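Side-chain contact in protein (alpha-amylase/trypsin inhibitor rati) (Eleusine coracana, PDB 1B1U), which inhibits both trypsin and alpha-amylase and may protect ragi seeds against hydrolytic enzymes of their own or of outside origin: residues R91-A94 with P95-T99. Numbering follows the deposited sequence.
Sequences RAFA and PKLVT
The F93 ring meets the residues that follow it obliquely: K96 approaches on the CD1–CE1 side, where its CB lies 3.7 Å from F93 CE1, and L97 on the CE2–CZ side, with CD2 3.7 Å from F93 CE2. This is the C-terminal end of helix 87-93, in the disulfide-linked helical fold of the cereal trypsin/alpha-amylase inhibitors, where the chain runs on through a short 3-10 segment into a type I beta turn from K96 to T99. With CG anti to the backbone N (chi1 170°), the phenyl group reaches forward along the chain, beside its own carbonyl, and so comes up against K96 and L97. V24, R27 and T28 of helix 19-29 also touch it. Cutting F93 back to alanine is likely to leave L97 CD2 and K96 CB without their aromatic partner and open a gap toward helix 19-29. K96 offers only the root of its side chain; from there the chain, bent at chi2, carries NZ away. The L97 side chain crosses that of F93 at about a right angle, with CD2 doing the touching, and also meets Y23 and L63, so it packs against helices 19-29 and 53-64 as well as the ring. P95 CD lies 3.0 Å from R91 O, and the buried P95 ring also touches M64 and L117. Proline has no N-H to give R91 O. Three residues on from A94, L97 N donates to A94 O at 2.9 Å, nearly straight at 169° but from well above the carbonyl plane. The beta turn closes on K96 O, which takes two donors: T99 N at 2.9 Å, and T99 OG1 at 2.5 Å, the hydroxyl lying in the carbonyl plane on a lone pair.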
ATOM      1  N   ARG A  91      -6.419   7.364   1.016  1.00 17.60           N
ATOM      2  CA  ARG A  91      -5.253   7.921   0.357  1.00 13.29           C
ATOM      3  C   ARG A  91      -4.403   8.665   1.368  1.00 14.34           C
ATOM      4  O   ARG A  91      -3.177   8.592   1.335  1.00 16.60           O
ATOM      5  CB  ARG A  91      -5.688   8.878  -0.749  1.00 17.05           C
ATOM      6  CG  ARG A  91      -5.638   8.268  -2.126  1.00 21.32           C
ATOM      7  CD  ARG A  91      -6.461   9.078  -3.117  1.00 20.76           C
ATOM      8  NE  ARG A  91      -6.544   8.425  -4.419  1.00 24.17           N
ATOM      9  CZ  ARG A  91      -7.208   7.292  -4.656  1.00 26.49           C
ATOM     10  NH1 ARG A  91      -7.860   6.667  -3.678  1.00 29.87           N
ATOM     11  NH2 ARG A  91      -7.222   6.781  -5.876  1.00 16.24           N
ATOM     12  N   ALA A  92      -5.054   9.395   2.267  1.00 19.27           N
ATOM     13  CA  ALA A  92      -4.335  10.151   3.296  1.00 17.47           C
ATOM     14  C   ALA A  92      -3.547   9.234   4.247  1.00 15.49           C
ATOM     15  O   ALA A  92      -2.454   9.579   4.675  1.00 16.37           O
ATOM     16  CB  ALA A  92      -5.315  11.019   4.091  1.00 14.70           C
ATOM     17  N   PHE A  93      -4.089   8.069   4.585  1.00 14.21           N
ATOM     18  CA  PHE A  93      -3.362   7.180   5.476  1.00 15.29           C
ATOM     19  C   PHE A  93      -2.298   6.333   4.763  1.00 15.78           C
ATOM     20  O   PHE A  93      -1.140   6.335   5.168  1.00 18.21           O
ATOM     21  CB  PHE A  93      -4.321   6.259   6.239  1.00 14.35           C
ATOM     22  CG  PHE A  93      -3.623   5.165   6.998  1.00 10.12           C
ATOM     23  CD1 PHE A  93      -2.748   5.474   8.030  1.00  3.76           C
ATOM     24  CD2 PHE A  93      -3.758   3.834   6.616  1.00  9.66           C
ATOM     25  CE1 PHE A  93      -2.007   4.482   8.664  1.00  2.00           C
ATOM     26  CE2 PHE A  93      -3.018   2.827   7.250  1.00 12.45           C
ATOM     27  CZ  PHE A  93      -2.135   3.163   8.277  1.00  2.00           C
ATOM     28  N   ALA A  94      -2.694   5.619   3.708  1.00 15.16           N
ATOM     29  CA  ALA A  94      -1.804   4.737   2.934  1.00 10.15           C
ATOM     30  C   ALA A  94      -0.299   4.966   3.018  1.00  9.46           C
ATOM     31  O   ALA A  94       0.441   4.060   3.404  1.00  9.40           O
ATOM     32  CB  ALA A  94      -2.226   4.729   1.475  1.00 15.84           C
ATOM     33  N   PRO A  95       0.188   6.161   2.629  1.00 11.67           N
ATOM     34  CA  PRO A  95       1.643   6.385   2.712  1.00 11.55           C
ATOM     35  C   PRO A  95       2.233   6.309   4.136  1.00 12.74           C
ATOM     36  O   PRO A  95       3.405   6.619   4.353  1.00  8.58           O
ATOM     37  CB  PRO A  95       1.852   7.779   2.099  1.00  8.34           C
ATOM     38  CG  PRO A  95       0.544   8.174   1.503  1.00  6.65           C
ATOM     39  CD  PRO A  95      -0.535   7.336   2.108  1.00  4.96           C
ATOM     40  N   LYS A  96       1.423   5.907   5.107  1.00 13.34           N
ATOM     41  CA  LYS A  96       1.905   5.825   6.476  1.00 18.12           C
ATOM     42  C   LYS A  96       2.161   4.366   6.820  1.00 17.98           C
ATOM     43  O   LYS A  96       2.679   4.053   7.888  1.00 22.71           O
ATOM     44  CB  LYS A  96       0.879   6.428   7.454  1.00 16.35           C
ATOM     45  CG  LYS A  96       0.453   7.872   7.168  1.00 11.68           C
ATOM     46  CD  LYS A  96       1.576   8.858   7.418  1.00 10.54           C
ATOM     47  CE  LYS A  96       1.432  10.109   6.541  1.00 17.14           C
ATOM     48  NZ  LYS A  96       2.721  10.845   6.318  1.00 15.16           N
ATOM     49  N   LEU A  97       1.805   3.474   5.902  1.00 13.45           N
ATOM     50  CA  LEU A  97       1.993   2.052   6.128  1.00 11.48           C
ATOM     51  C   LEU A  97       3.443   1.682   6.418  1.00 12.96           C
ATOM     52  O   LEU A  97       3.726   0.615   6.957  1.00 21.40           O
ATOM     53  CB  LEU A  97       1.500   1.257   4.918  1.00  9.64           C
ATOM     54  CG  LEU A  97      -0.001   1.204   4.630  1.00 10.21           C
ATOM     55  CD1 LEU A  97      -0.198   0.570   3.257  1.00  9.00           C
ATOM     56  CD2 LEU A  97      -0.740   0.399   5.696  1.00  9.99           C
ATOM     57  N   VAL A  98       4.373   2.557   6.072  1.00 11.02           N
ATOM     58  CA  VAL A  98       5.772   2.250   6.299  1.00 11.39           C
ATOM     59  C   VAL A  98       6.316   2.891   7.578  1.00 16.15           C
ATOM     60  O   VAL A  98       7.452   2.637   7.973  1.00 13.65           O
ATOM     61  CB  VAL A  98       6.648   2.692   5.092  1.00 13.50           C
ATOM     62  CG1 VAL A  98       6.012   2.234   3.771  1.00  8.54           C
ATOM     63  CG2 VAL A  98       6.831   4.192   5.105  1.00  4.37           C
ATOM     64  N   THR A  99       5.510   3.716   8.232  1.00 13.72           N
ATOM     65  CA  THR A  99       5.963   4.363   9.451  1.00 16.46           C
ATOM     66  C   THR A  99       6.126   3.390  10.618  1.00 10.91           C
ATOM     67  O   THR A  99       5.493   2.324  10.671  1.00  5.38           O
ATOM     68  CB  THR A  99       5.007   5.496   9.874  1.00 18.14           C
ATOM     69  OG1 THR A  99       3.681   4.974  10.029  1.00 20.93           O
ATOM     70  CG2 THR A  99       5.013   6.600   8.834  1.00 18.94           C
TER